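Local coordinates for methyltransferase WBDD (PDB 4AZS), which joins kinase and methyltransferase activities in one polypeptide and regulates the chain length of the O antigen in Escherichia coli O9a, at residues Thr31-Pro36 against Glu109-Phe114; Asp51-Gln56 against Ala169-Leu174; Asp58-Ala63 against Asn223-Ile228; Ile228-Gln233 against Val307-Glu312. One frame throughout, in Å; residues are numbered along the deposited sequence.

Contact 1 of 4, residues Thr31-Pro36 against Glu109-Phe114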
loop_
_atom_site.group_PDB
_atom_site.type_symbol
_atom_site.label_atom_id
_atom_site.label_comp_id
_atom_site.label_asym_id
_atom_site.label_seq_id
_atom_site.Cartn_x
_atom_site.Cartn_y
_atom_site.Cartn_z
ATOM N N THR A 31 43.638 -11.420 20.519
ATOM C CA THR A 31 44.563 -12.016 21.492
ATOM C C THR A 31 44.123 -11.681 22.932
ATOM O O THR A 31 43.731 -10.540 23.256
ATOM C CB THR A 31 45.949 -11.385 21.249
ATOM O OG1 THR A 31 46.299 -11.637 19.908
ATOM C CG2 THR A 31 47.029 -11.933 22.196
ATOM N N ILE A 32 44.166 -12.674 23.806
ATOM C CA ILE A 32 43.902 -12.457 25.227
ATOM C C ILE A 32 45.226 -12.124 25.913
ATOM O O ILE A 32 46.146 -12.965 25.989
ATOM C CB ILE A 32 43.265 -13.708 25.838
ATOM C CG1 ILE A 32 42.052 -14.157 24.986
ATOM C CG2 ILE A 32 42.889 -13.454 27.306
ATOM C CD1 ILE A 32 40.921 -13.145 24.929
ATOM N N PHE A 33 45.342 -10.869 26.335
ATOM C CA PHE A 33 46.556 -10.284 26.871
ATOM C C PHE A 33 47.109 -11.177 27.944
ATOM O O PHE A 33 46.403 -11.505 28.871
ATOM C CB PHE A 33 46.252 -8.935 27.505
ATOM C CG PHE A 33 47.466 -8.224 27.976
ATOM C CD1 PHE A 33 48.185 -7.430 27.114
ATOM C CD2 PHE A 33 47.874 -8.331 29.293
ATOM C CE1 PHE A 33 49.353 -6.786 27.537
ATOM C CE2 PHE A 33 49.014 -7.681 29.732
ATOM C CZ PHE A 33 49.764 -6.916 28.852
ATOM N N GLY A 34 48.358 -11.584 27.772
ATOM C CA GLY A 34 49.060 -12.396 28.743
ATOM C C GLY A 34 48.732 -13.864 28.626
ATOM O O GLY A 34 49.268 -14.622 29.368
ATOM N N HIS A 35 47.836 -14.268 27.718
ATOM C CA HIS A 35 47.361 -15.665 27.670
ATOM C C HIS A 35 47.471 -16.276 26.328
ATOM O O HIS A 35 46.485 -16.445 25.624
ATOM C CB HIS A 35 45.952 -15.748 28.139
ATOM C CG HIS A 35 45.837 -15.591 29.621
ATOM N ND1 HIS A 35 45.910 -16.643 30.465
ATOM C CD2 HIS A 35 45.751 -14.453 30.403
ATOM C CE1 HIS A 35 45.839 -16.198 31.725
ATOM N NE2 HIS A 35 45.741 -14.851 31.683
ATOM N N PRO A 36 48.684 -16.618 25.939
ATOM C CA PRO A 36 48.915 -17.059 24.578
ATOM C C PRO A 36 48.244 -18.390 24.201
ATOM O O PRO A 36 48.207 -18.735 23.036
ATOM C CB PRO A 36 50.430 -17.156 24.498
ATOM C CG PRO A 36 50.879 -17.370 25.904
ATOM C CD PRO A 36 49.908 -16.622 26.760
ATOM N N GLU A 109 42.746 -7.330 36.454
ATOM C CA GLU A 109 43.012 -7.814 37.803
ATOM C C GLU A 109 44.236 -8.672 37.880
ATOM O O GLU A 109 44.821 -8.747 38.917
ATOM C CB GLU A 109 41.823 -8.574 38.371
ATOM C CG GLU A 109 40.770 -7.611 38.866
ATOM C CD GLU A 109 39.388 -8.214 38.917
ATOM O OE1 GLU A 109 39.273 -9.465 38.880
ATOM O OE2 GLU A 109 38.420 -7.422 38.994
ATOM N N GLU A 110 44.619 -9.334 36.794
ATOM C CA GLU A 110 45.892 -10.034 36.760
ATOM C C GLU A 110 47.072 -9.076 36.672
ATOM O O GLU A 110 48.193 -9.493 36.844
ATOM C CB GLU A 110 45.954 -10.997 35.575
ATOM C CG GLU A 110 44.934 -12.118 35.675
ATOM C CD GLU A 110 45.061 -13.093 34.525
ATOM O OE1 GLU A 110 45.695 -12.745 33.500
ATOM O OE2 GLU A 110 44.522 -14.210 34.652
ATOM N N ASN A 111 46.802 -7.799 36.390
ATOM C CA ASN A 111 47.815 -6.791 36.208
ATOM C C ASN A 111 47.466 -5.531 37.042
ATOM O O ASN A 111 47.230 -4.434 36.493
ATOM C CB ASN A 111 47.933 -6.446 34.710
ATOM C CG ASN A 111 48.235 -7.662 33.839
ATOM O OD1 ASN A 111 49.388 -7.985 33.624
ATOM N ND2 ASN A 111 47.174 -8.313 33.282
ATOM N N PRO A 112 47.458 -5.673 38.384
ATOM C CA PRO A 112 46.860 -4.656 39.262
ATOM C C PRO A 112 47.513 -3.283 39.200
ATOM O O PRO A 112 46.873 -2.298 39.562
ATOM C CB PRO A 112 47.009 -5.267 40.687
ATOM C CG PRO A 112 48.047 -6.338 40.553
ATOM C CD PRO A 112 47.955 -6.840 39.137
ATOM N N ASP A 113 48.771 -3.210 38.772
ATOM C CA ASP A 113 49.429 -1.927 38.636
ATOM C C ASP A 113 49.063 -1.168 37.371
ATOM O O ASP A 113 49.428 -0.009 37.272
ATOM C CB ASP A 113 50.941 -2.069 38.627
ATOM C CG ASP A 113 51.477 -2.622 39.937
ATOM O OD1 ASP A 113 50.815 -2.436 41.018
ATOM O OD2 ASP A 113 52.557 -3.246 39.847
ATOM N N PHE A 114 48.386 -1.809 36.418
ATOM C CA PHE A 114 47.936 -1.110 35.178
ATOM C C PHE A 114 46.803 -0.176 35.577
ATOM O O PHE A 114 45.905 -0.594 36.308
ATOM C CB PHE A 114 47.387 -2.097 34.146
ATOM C CG PHE A 114 48.429 -2.969 33.493
ATOM C CD1 PHE A 114 49.772 -2.969 33.912
ATOM C CD2 PHE A 114 48.059 -3.838 32.493
ATOM C CE1 PHE A 114 50.708 -3.815 33.330
ATOM C CE2 PHE A 114 49.001 -4.664 31.875
ATOM C CZ PHE A 114 50.323 -4.670 32.306
HETATM O O HOH W 1 46.849 -10.913 31.718
#

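Contact 2 of 4, residues Asp51-Gln56 against Ala169-Leu174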
loop_
_atom_site.group_PDB
_atom_site.type_symbol
_atom_site.label_atom_id
_atom_site.label_comp_id
_atom_site.label_asym_id
_atom_site.label_seq_id
_atom_site.Cartn_x
_atom_site.Cartn_y
_atom_site.Cartn_z
ATOM N N ASP A 51 51.954 -2.632 16.993
ATOM C CA ASP A 51 53.262 -2.000 16.635
ATOM C C ASP A 51 53.063 -0.567 16.196
ATOM O O ASP A 51 53.731 0.365 16.673
ATOM C CB ASP A 51 54.012 -2.825 15.561
ATOM C CG ASP A 51 54.411 -4.256 16.068
ATOM O OD1 ASP A 51 54.530 -4.458 17.298
ATOM O OD2 ASP A 51 54.550 -5.204 15.258
ATOM N N LEU A 52 52.082 -0.334 15.331
ATOM C CA LEU A 52 51.886 1.001 14.847
ATOM C C LEU A 52 51.291 1.927 15.934
ATOM O O LEU A 52 51.682 3.097 16.085
ATOM C CB LEU A 52 50.983 0.931 13.630
ATOM C CG LEU A 52 50.958 2.111 12.720
ATOM C CD1 LEU A 52 52.353 2.531 12.284
ATOM C CD2 LEU A 52 50.150 1.732 11.486
ATOM N N ILE A 53 50.345 1.415 16.696
ATOM C CA ILE A 53 49.662 2.247 17.690
ATOM C C ILE A 53 50.650 2.656 18.828
ATOM O O ILE A 53 50.615 3.778 19.292
ATOM C CB ILE A 53 48.426 1.532 18.247
ATOM C CG1 ILE A 53 47.306 1.590 17.223
ATOM C CG2 ILE A 53 47.934 2.151 19.523
ATOM C CD1 ILE A 53 46.181 0.642 17.575
ATOM N N THR A 54 51.526 1.739 19.242
ATOM C CA THR A 54 52.535 2.055 20.253
ATOM C C THR A 54 53.540 3.109 19.763
ATOM O O THR A 54 53.986 3.947 20.536
ATOM C CB THR A 54 53.294 0.802 20.693
ATOM O OG1 THR A 54 53.984 0.266 19.584
ATOM C CG2 THR A 54 52.375 -0.273 21.190
ATOM N N GLU A 55 53.891 3.082 18.481
ATOM C CA GLU A 55 54.753 4.113 17.892
ATOM C C GLU A 55 54.079 5.497 17.997
ATOM O O GLU A 55 54.690 6.487 18.388
ATOM C CB GLU A 55 55.069 3.742 16.439
ATOM C CG GLU A 55 55.316 4.885 15.460
ATOM C CD GLU A 55 55.520 4.378 14.020
ATOM O OE1 GLU A 55 55.984 3.221 13.828
ATOM O OE2 GLU A 55 55.223 5.144 13.077
ATOM N N GLN A 56 52.793 5.566 17.673
ATOM C CA GLN A 56 52.067 6.817 17.721
ATOM C C GLN A 56 51.840 7.253 19.170
ATOM O O GLN A 56 51.932 8.437 19.464
ATOM C CB GLN A 56 50.717 6.685 17.012
ATOM C CG GLN A 56 50.791 6.561 15.485
ATOM C CD GLN A 56 51.559 7.700 14.838
ATOM O OE1 GLN A 56 51.575 8.845 15.315
ATOM N NE2 GLN A 56 52.271 7.371 13.808
ATOM N N ALA A 169 44.433 13.419 19.598
ATOM C CA ALA A 169 44.671 12.520 18.469
ATOM C C ALA A 169 43.683 11.384 18.500
ATOM O O ALA A 169 43.242 10.944 19.564
ATOM C CB ALA A 169 46.059 11.961 18.512
ATOM N N VAL A 170 43.347 10.924 17.316
ATOM C CA VAL A 170 42.462 9.784 17.121
ATOM C C VAL A 170 43.071 8.846 16.115
ATOM O O VAL A 170 43.551 9.289 15.056
ATOM C CB VAL A 170 41.064 10.222 16.616
ATOM C CG1 VAL A 170 40.091 9.051 16.634
ATOM C CG2 VAL A 170 40.528 11.316 17.509
ATOM N N ILE A 171 43.048 7.556 16.440
ATOM C CA ILE A 171 43.473 6.513 15.526
ATOM C C ILE A 171 42.282 5.645 15.193
ATOM O O ILE A 171 41.633 5.124 16.110
ATOM C CB ILE A 171 44.613 5.683 16.156
ATOM C CG1 ILE A 171 45.795 6.585 16.338
ATOM C CG2 ILE A 171 45.033 4.525 15.262
ATOM C CD1 ILE A 171 46.889 5.887 17.108
ATOM N N LEU A 172 41.982 5.535 13.892
ATOM C CA LEU A 172 40.866 4.764 13.407
ATOM C C LEU A 172 41.327 3.728 12.411
ATOM O O LEU A 172 42.074 4.050 11.517
ATOM C CB LEU A 172 39.839 5.675 12.712
ATOM C CG LEU A 172 39.292 6.757 13.642
ATOM C CD1 LEU A 172 38.583 7.812 12.810
ATOM C CD2 LEU A 172 38.375 6.210 14.711
ATOM N N GLU A 173 40.836 2.501 12.563
ATOM C CA GLU A 173 40.839 1.495 11.523
ATOM C C GLU A 173 39.422 1.415 11.016
ATOM O O GLU A 173 38.507 1.144 11.785
ATOM C CB GLU A 173 41.258 0.145 12.053
ATOM C CG GLU A 173 41.412 -0.910 10.957
ATOM C CD GLU A 173 41.664 -2.299 11.500
ATOM O OE1 GLU A 173 41.043 -2.636 12.556
ATOM O OE2 GLU A 173 42.463 -3.031 10.854
ATOM N N LEU A 174 39.240 1.645 9.726
ATOM C CA LEU A 174 37.927 1.735 9.130
ATOM C C LEU A 174 37.667 0.659 8.091
ATOM O O LEU A 174 38.444 0.464 7.161
ATOM C CB LEU A 174 37.794 3.100 8.485
ATOM C CG LEU A 174 37.893 4.256 9.488
ATOM C CD1 LEU A 174 38.008 5.552 8.708
ATOM C CD2 LEU A 174 36.702 4.319 10.429
#

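Contact 3 of 4, residues Asp58-Ala63 against Asn223-Ile228. With SO4 (sulfate ion), chain E.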
loop_
_atom_site.group_PDB
_atom_site.type_symbol
_atom_site.label_atom_id
_atom_site.label_comp_id
_atom_site.label_asym_id
_atom_site.label_seq_id
_atom_site.Cartn_x
_atom_site.Cartn_y
_atom_site.Cartn_z
ATOM N N ASP A 58 53.942 6.696 21.603
ATOM C CA ASP A 58 55.245 7.235 22.038
ATOM C C ASP A 58 55.475 8.626 21.488
ATOM O O ASP A 58 55.907 9.521 22.223
ATOM C CB ASP A 58 56.402 6.329 21.581
ATOM C CG ASP A 58 56.430 5.010 22.296
ATOM O OD1 ASP A 58 55.842 4.907 23.371
ATOM O OD2 ASP A 58 57.067 4.063 21.789
ATOM N N ASN A 59 55.172 8.835 20.194
ATOM C CA ASN A 59 55.325 10.153 19.596
ATOM C C ASN A 59 54.525 11.169 20.367
ATOM O O ASN A 59 54.985 12.261 20.650
ATOM C CB ASN A 59 54.842 10.176 18.130
ATOM C CG ASN A 59 55.749 9.397 17.208
ATOM O OD1 ASN A 59 56.888 9.071 17.559
ATOM N ND2 ASN A 59 55.252 9.102 16.006
ATOM N N LEU A 60 53.285 10.850 20.677
ATOM C CA LEU A 60 52.435 11.881 21.270
ATOM C C LEU A 60 52.829 12.038 22.729
ATOM O O LEU A 60 52.780 13.128 23.273
ATOM C CB LEU A 60 50.960 11.529 21.126
ATOM C CG LEU A 60 49.976 12.569 21.683
ATOM C CD1 LEU A 60 50.116 13.947 21.049
ATOM C CD2 LEU A 60 48.596 12.013 21.435
ATOM N N SER A 61 53.210 10.943 23.376
ATOM C CA SER A 61 53.609 11.036 24.766
ATOM C C SER A 61 54.910 11.877 24.881
ATOM O O SER A 61 55.052 12.685 25.787
ATOM C CB SER A 61 53.847 9.647 25.365
ATOM O OG SER A 61 54.279 9.786 26.700
ATOM N N ARG A 62 55.838 11.663 23.957
ATOM C CA ARG A 62 57.035 12.479 23.879
ATOM C C ARG A 62 56.670 13.949 23.704
ATOM O O ARG A 62 57.172 14.794 24.411
ATOM C CB ARG A 62 57.930 12.015 22.734
ATOM C CG ARG A 62 59.367 12.606 22.723
ATOM C CD ARG A 62 60.272 12.000 21.613
ATOM N NE ARG A 62 60.069 10.539 21.478
ATOM C CZ ARG A 62 59.526 9.887 20.430
ATOM N NH1 ARG A 62 59.150 10.523 19.321
ATOM N NH2 ARG A 62 59.367 8.559 20.488
ATOM N N ALA A 63 55.755 14.253 22.795
ATOM C CA ALA A 63 55.414 15.658 22.507
ATOM C C ALA A 63 54.784 16.323 23.691
ATOM O O ALA A 63 55.087 17.451 23.990
ATOM C CB ALA A 63 54.462 15.745 21.310
ATOM N N ASN A 223 42.128 17.274 15.508
ATOM C CA ASN A 223 41.552 18.599 15.333
ATOM C C ASN A 223 42.388 19.678 16.027
ATOM O O ASN A 223 41.984 20.824 16.054
ATOM C CB ASN A 223 40.098 18.664 15.785
ATOM C CG ASN A 223 39.108 18.374 14.678
ATOM O OD1 ASN A 223 39.460 18.177 13.515
ATOM N ND2 ASN A 223 37.849 18.285 15.054
ATOM N N HIS A 224 43.549 19.312 16.555
ATOM C CA HIS A 224 44.331 20.225 17.379
ATOM C C HIS A 224 45.801 20.246 17.095
ATOM O O HIS A 224 46.478 21.179 17.513
ATOM C CB HIS A 224 44.124 19.865 18.850
ATOM C CG HIS A 224 42.734 20.084 19.313
ATOM N ND1 HIS A 224 42.206 21.325 19.451
ATOM C CD2 HIS A 224 41.726 19.183 19.638
ATOM C CE1 HIS A 224 40.931 21.218 19.848
ATOM N NE2 HIS A 224 40.635 19.901 19.955
ATOM N N ARG A 225 46.320 19.201 16.447
ATOM C CA ARG A 225 47.741 19.052 16.222
ATOM C C ARG A 225 48.073 18.581 14.827
ATOM O O ARG A 225 47.331 17.799 14.199
ATOM C CB ARG A 225 48.338 18.040 17.230
ATOM C CG ARG A 225 48.184 18.452 18.702
ATOM C CD ARG A 225 48.840 17.482 19.701
ATOM N NE ARG A 225 50.278 17.589 19.677
ATOM C CZ ARG A 225 51.002 18.430 20.411
ATOM N NH1 ARG A 225 50.421 19.237 21.255
ATOM N NH2 ARG A 225 52.326 18.465 20.273
ATOM N N VAL A 226 49.203 19.062 14.328
ATOM C CA VAL A 226 49.862 18.398 13.242
ATOM C C VAL A 226 50.655 17.233 13.836
ATOM O O VAL A 226 51.466 17.418 14.719
ATOM C CB VAL A 226 50.794 19.370 12.480
ATOM C CG1 VAL A 226 51.611 18.628 11.436
ATOM C CG2 VAL A 226 49.952 20.437 11.817
ATOM N N LEU A 227 50.425 16.045 13.315
ATOM C CA LEU A 227 50.983 14.846 13.826
ATOM C C LEU A 227 51.724 14.137 12.699
ATOM O O LEU A 227 51.193 13.286 12.034
ATOM C CB LEU A 227 49.861 13.962 14.328
ATOM C CG LEU A 227 49.016 14.477 15.483
ATOM C CD1 LEU A 227 47.840 13.574 15.735
ATOM C CD2 LEU A 227 49.848 14.626 16.711
ATOM N N ILE A 228 52.976 14.498 12.530
ATOM C CA ILE A 228 53.832 13.992 11.481
ATOM C C ILE A 228 55.051 13.508 12.254
ATOM O O ILE A 228 55.447 14.142 13.227
ATOM C CB ILE A 228 54.170 15.167 10.534
ATOM C CG1 ILE A 228 52.974 15.527 9.668
ATOM C CG2 ILE A 228 55.360 14.856 9.629
ATOM C CD1 ILE A 228 53.158 16.862 8.974
HETATM S S SO4 E . 52.893 21.156 22.965
HETATM O O1 SO4 E . 51.407 21.107 22.888
HETATM O O2 SO4 E . 53.556 20.364 21.881
HETATM O O3 SO4 E . 53.306 20.564 24.276
HETATM O O4 SO4 E . 53.260 22.598 22.827
#

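Contact 4 of 4, residues Ile228-Gln233 against Val307-Glu312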
loop_
_atom_site.group_PDB
_atom_site.type_symbol
_atom_site.label_atom_id
_atom_site.label_comp_id
_atom_site.label_asym_id
_atom_site.label_seq_id
_atom_site.Cartn_x
_atom_site.Cartn_y
_atom_site.Cartn_z
ATOM N N ILE A 228 52.976 14.498 12.530
ATOM C CA ILE A 228 53.832 13.992 11.481
ATOM C C ILE A 228 55.051 13.508 12.254
ATOM O O ILE A 228 55.447 14.142 13.227
ATOM C CB ILE A 228 54.170 15.167 10.534
ATOM C CG1 ILE A 228 52.974 15.527 9.668
ATOM C CG2 ILE A 228 55.360 14.856 9.629
ATOM C CD1 ILE A 228 53.158 16.862 8.974
ATOM N N ASN A 229 55.647 12.396 11.861
ATOM C CA ASN A 229 56.516 11.661 12.810
ATOM C C ASN A 229 57.666 12.537 13.316
ATOM O O ASN A 229 58.104 12.426 14.463
ATOM C CB ASN A 229 56.997 10.307 12.236
ATOM C CG ASN A 229 55.921 9.197 12.339
ATOM O OD1 ASN A 229 54.816 9.404 12.843
ATOM N ND2 ASN A 229 56.249 8.027 11.842
ATOM N N ASP A 230 58.058 13.467 12.462
ATOM C CA ASP A 230 59.146 14.364 12.675
ATOM C C ASP A 230 58.725 15.715 13.288
ATOM O O ASP A 230 59.561 16.549 13.641
ATOM C CB ASP A 230 59.634 14.623 11.249
ATOM C CG ASP A 230 60.941 15.303 11.195
ATOM O OD1 ASP A 230 61.654 15.257 12.217
ATOM O OD2 ASP A 230 61.256 15.876 10.119
ATOM N N PHE A 231 57.425 15.987 13.316
ATOM C CA PHE A 231 56.928 17.309 13.675
ATOM C C PHE A 231 55.576 17.162 14.337
ATOM O O PHE A 231 54.604 16.819 13.675
ATOM C CB PHE A 231 56.723 18.154 12.416
ATOM C CG PHE A 231 56.464 19.620 12.702
ATOM C CD1 PHE A 231 57.496 20.460 12.973
ATOM C CD2 PHE A 231 55.175 20.134 12.705
ATOM C CE1 PHE A 231 57.274 21.806 13.229
ATOM C CE2 PHE A 231 54.934 21.484 12.975
ATOM C CZ PHE A 231 55.982 22.320 13.219
ATOM N N ASN A 232 55.502 17.448 15.626
ATOM C CA ASN A 232 54.300 17.185 16.381
ATOM C C ASN A 232 53.994 18.396 17.244
ATOM O O ASN A 232 54.627 18.626 18.288
ATOM C CB ASN A 232 54.500 15.917 17.196
ATOM C CG ASN A 232 53.246 15.473 17.899
ATOM O OD1 ASN A 232 52.538 16.275 18.527
ATOM N ND2 ASN A 232 52.971 14.202 17.829
ATOM N N GLN A 233 53.029 19.180 16.795
ATOM C CA GLN A 233 52.827 20.495 17.344
ATOM C C GLN A 233 51.368 20.880 17.266
ATOM O O GLN A 233 50.702 20.567 16.309
ATOM C CB GLN A 233 53.615 21.510 16.530
ATOM C CG GLN A 233 55.136 21.382 16.618
ATOM C CD GLN A 233 55.655 21.755 17.982
ATOM O OE1 GLN A 233 55.050 22.550 18.672
ATOM N NE2 GLN A 233 56.775 21.191 18.371
ATOM N N VAL A 307 62.747 26.345 6.096
ATOM C CA VAL A 307 62.073 25.070 6.090
ATOM C C VAL A 307 62.303 24.379 7.402
ATOM O O VAL A 307 63.434 24.148 7.751
ATOM C CB VAL A 307 62.637 24.119 5.021
ATOM C CG1 VAL A 307 61.932 22.761 5.123
ATOM C CG2 VAL A 307 62.435 24.709 3.647
ATOM N N LEU A 308 61.237 23.985 8.088
ATOM C CA LEU A 308 61.374 23.340 9.385
ATOM C C LEU A 308 61.256 21.819 9.297
ATOM O O LEU A 308 61.778 21.113 10.135
ATOM C CB LEU A 308 60.315 23.900 10.341
ATOM C CG LEU A 308 60.330 25.416 10.608
ATOM C CD1 LEU A 308 59.252 25.781 11.613
ATOM C CD2 LEU A 308 61.691 25.876 11.104
ATOM N N ALA A 309 60.534 21.309 8.308
ATOM C CA ALA A 309 60.316 19.854 8.186
ATOM C C ALA A 309 59.657 19.587 6.858
ATOM O O ALA A 309 59.020 20.476 6.276
ATOM C CB ALA A 309 59.408 19.324 9.286
ATOM N N HIS A 310 59.773 18.350 6.405
ATOM C CA HIS A 310 59.200 17.988 5.114
ATOM C C HIS A 310 59.317 16.533 4.926
ATOM O O HIS A 310 60.152 15.893 5.538
ATOM C CB HIS A 310 59.924 18.666 3.960
ATOM C CG HIS A 310 61.357 18.236 3.812
ATOM N ND1 HIS A 310 61.721 17.178 3.072
ATOM C CD2 HIS A 310 62.526 18.762 4.350
ATOM C CE1 HIS A 310 63.042 17.028 3.131
ATOM N NE2 HIS A 310 63.536 18.008 3.912
ATOM N N GLY A 311 58.473 16.013 4.055
ATOM C CA GLY A 311 58.474 14.599 3.721
ATOM C C GLY A 311 57.375 14.323 2.712
ATOM O O GLY A 311 56.501 15.152 2.477
ATOM N N GLU A 312 57.430 13.166 2.096
ATOM C CA GLU A 312 56.458 12.783 1.073
ATOM C C GLU A 312 56.328 11.306 1.174
ATOM O O GLU A 312 57.273 10.621 1.585
ATOM C CB GLU A 312 56.918 13.114 -0.348
ATOM C CG GLU A 312 57.219 14.588 -0.618
ATOM C CD GLU A 312 57.552 14.853 -2.084
ATOM O OE1 GLU A 312 56.641 14.815 -2.944
ATOM O OE2 GLU A 312 58.743 15.080 -2.389
HETATM O O HOH W 2 58.524 15.327 8.238
#

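Contact 1 of 4, residues Thr31-Pro36 against Glu109-Phe114
H35 NE2 donates a hydrogen bond to E110 OE1 across two surface loops of the methyltransferase fold, a histidine-carboxylate pair 2.8 Å long with an N-H...O angle of 161°. The oxygen lies within a few degrees of the imidazole plane and accepts through its syn lone pair; ring and carboxylate are turned moderately against each other. Beside this bond F33 packs on F114. The F33 atom CE2 reaches the edge of the F114 ring, 3.7 Å from F114 CE2, with the planes at 73°; N111 OD1 lies at the edge of the F33 ring. F33 CG stands anti to the backbone N (chi1 -175°), which sends the ring across to the other loop.

Two tight turns set these groups. A type II turn from I32 to H35 has G34 at positive phi, and a type I turn from N111 to F114 returns the chain toward strand 115-120. H35 is fixed at its other nitrogen as well, since ND1 bonds to E37, and N111 ND2 bonds back to L107 O in helix 98-109. One water joins both loops, donating to F33 O and E110 OE1 and accepting from N111 ND2 at 3.1 Å.

Contact 2 of 4, residues Asp51-Gln56 against Ala169-Leu174
This is a small, buried, wholly apolar helix-on-sheet contact in the methyltransferase domain, where helix 47-64 packs against strand 169-173 of the seven-stranded mixed sheet. The strand order 3-2-1-4-5-7-6, with strand 216-222 alone reversed, inserted between 169-173 and the edge strand 200-207, is that of the Rossmann-like class I methyltransferases; on its other side 169-173 pairs with parallel strand 137-141. I171 carries the strand's part: its CB points at the helix, and its two branches touch different residues there. CG2, anti to the backbone N, faces I53, whose CG1 is 4.2 Å from I171 CG2, and the two isoleucines meet at a slant. The longer branch of I171 (chi1 -64°, chi2 173°) runs on to Q56. There the aliphatic base of the glutamine does the touching, while its chain bends at chi2 (-55°) and carries the amide off to N229, with NE2 in a weak bond to N229 OD1.

I171 also touches M218 and L220 of strand 216-222 and L137 of strand 137-141. The helix itself spans several strands: I53 rests on L141, Q56 on L220 and I204. The I53 side chain is about 8 Å from the bound S-adenosylmethionine. Further along the strand, E173 forms salt bridges to R49 and R44. At the other branch of I171, CD1 lies 3.9 Å from Q56 CB.

Contact 3 of 4, residues Asp58-Ala63 against Asn223-Ile228
Helix 58-63 and strand 225-228 run at 130° to each other, their short axes 10.1 Å apart at closest approach and the backbones nearest at L60 and L227. L60 and A63 meet the strand one helical turn apart. L60 CG is anti to the backbone N (chi1 -178°), which brings CD1 against the arginine chain, 3.9 Å from R225 NE, and toward L227, where CD1 lies 4.4 Å from L227 CD2. Next to it, A63 CB is 3.6 Å from R225 NH2, approaching the guanidinium obliquely.

R225 bends at chi3 (73°) and presents the edge of its guanidinium to a sulfate, probably from the crystallisation liquor. The grip is bidentate: NH1 donates to sulfate O1 at 2.7 Å, and NH2 to sulfate O2 at 2.8 Å. NH2 has a second acceptor in N232 OD1, so anion and protein both hold the group, and the methyl groups of L60 and A63 pack against it from the helix side.

The contact sets the C-terminal part of helix 47-64 on the first strand of the 225-234 beta hairpin; L60 also packs on L68, and L227 on L220 of strand 216-222 and F200 of strand 200-207.

Contact 4 of 4, residues Ile228-Gln233 against Val307-Glu312
A309, which follows L308 in a classic beta bulge opposite V320 of the adjacent strand 316-322, carries the contact: its methyl group points at the 228-233 segment and is buried there, with CB 4.3 Å from F231 CB and 4.0 Å from D230 OD2. The F231 ring meets this methyl obliquely, while Q233 CG covers one of the ring's faces.

No direct hydrogen bond joins the two segments. At H310 the CB points away, but the backbone O is linked to the D230 carboxylate by a water, through weak bonds of 3.2 Å to H310 O and 3.4 Å to D230 OD2. D230 reaches this position with CG anti to its N (chi1 -168°), from a type I turn of I228 to F231. That turn is the beta hairpin loop joining strands 225-228 and 231-234, closed by F231 N to I228 O at 2.7 Å and by I228 N to F231 O.

The hairpin thus lies against strand 307-312, an outermost strand of the five-stranded antiparallel sheet of the kinase part. F231 also touches V320 and meets Y262 edge-to-face, I228 packs on W318 of strand 316-322, and on the hairpin's other flank N229 and N232 touch helix 47-64.

From the N terminus, contact 1 joins the loop after helix 18-24 to the loop before strand 115-120, at one end of the molecule. Helix 47-64 lies within the chain span that contact 1 closes and carries contacts 2 and 3, so both cross contact 1: contact 2 closes onto strand 169-173, and contact 3 onto strand 225-228. Contacts 2 and 3 cross each other and touch through A169, which packs on L60 and L227. Contact 4 opens at I228, where contact 3 closes, and ends on strand 307-312. The hairpin 225-234 lies between helix 47-64 and the kinase sheet, tied to the helix by N229, which meets E55 and Q56, and by A63 packing on N232 and R225.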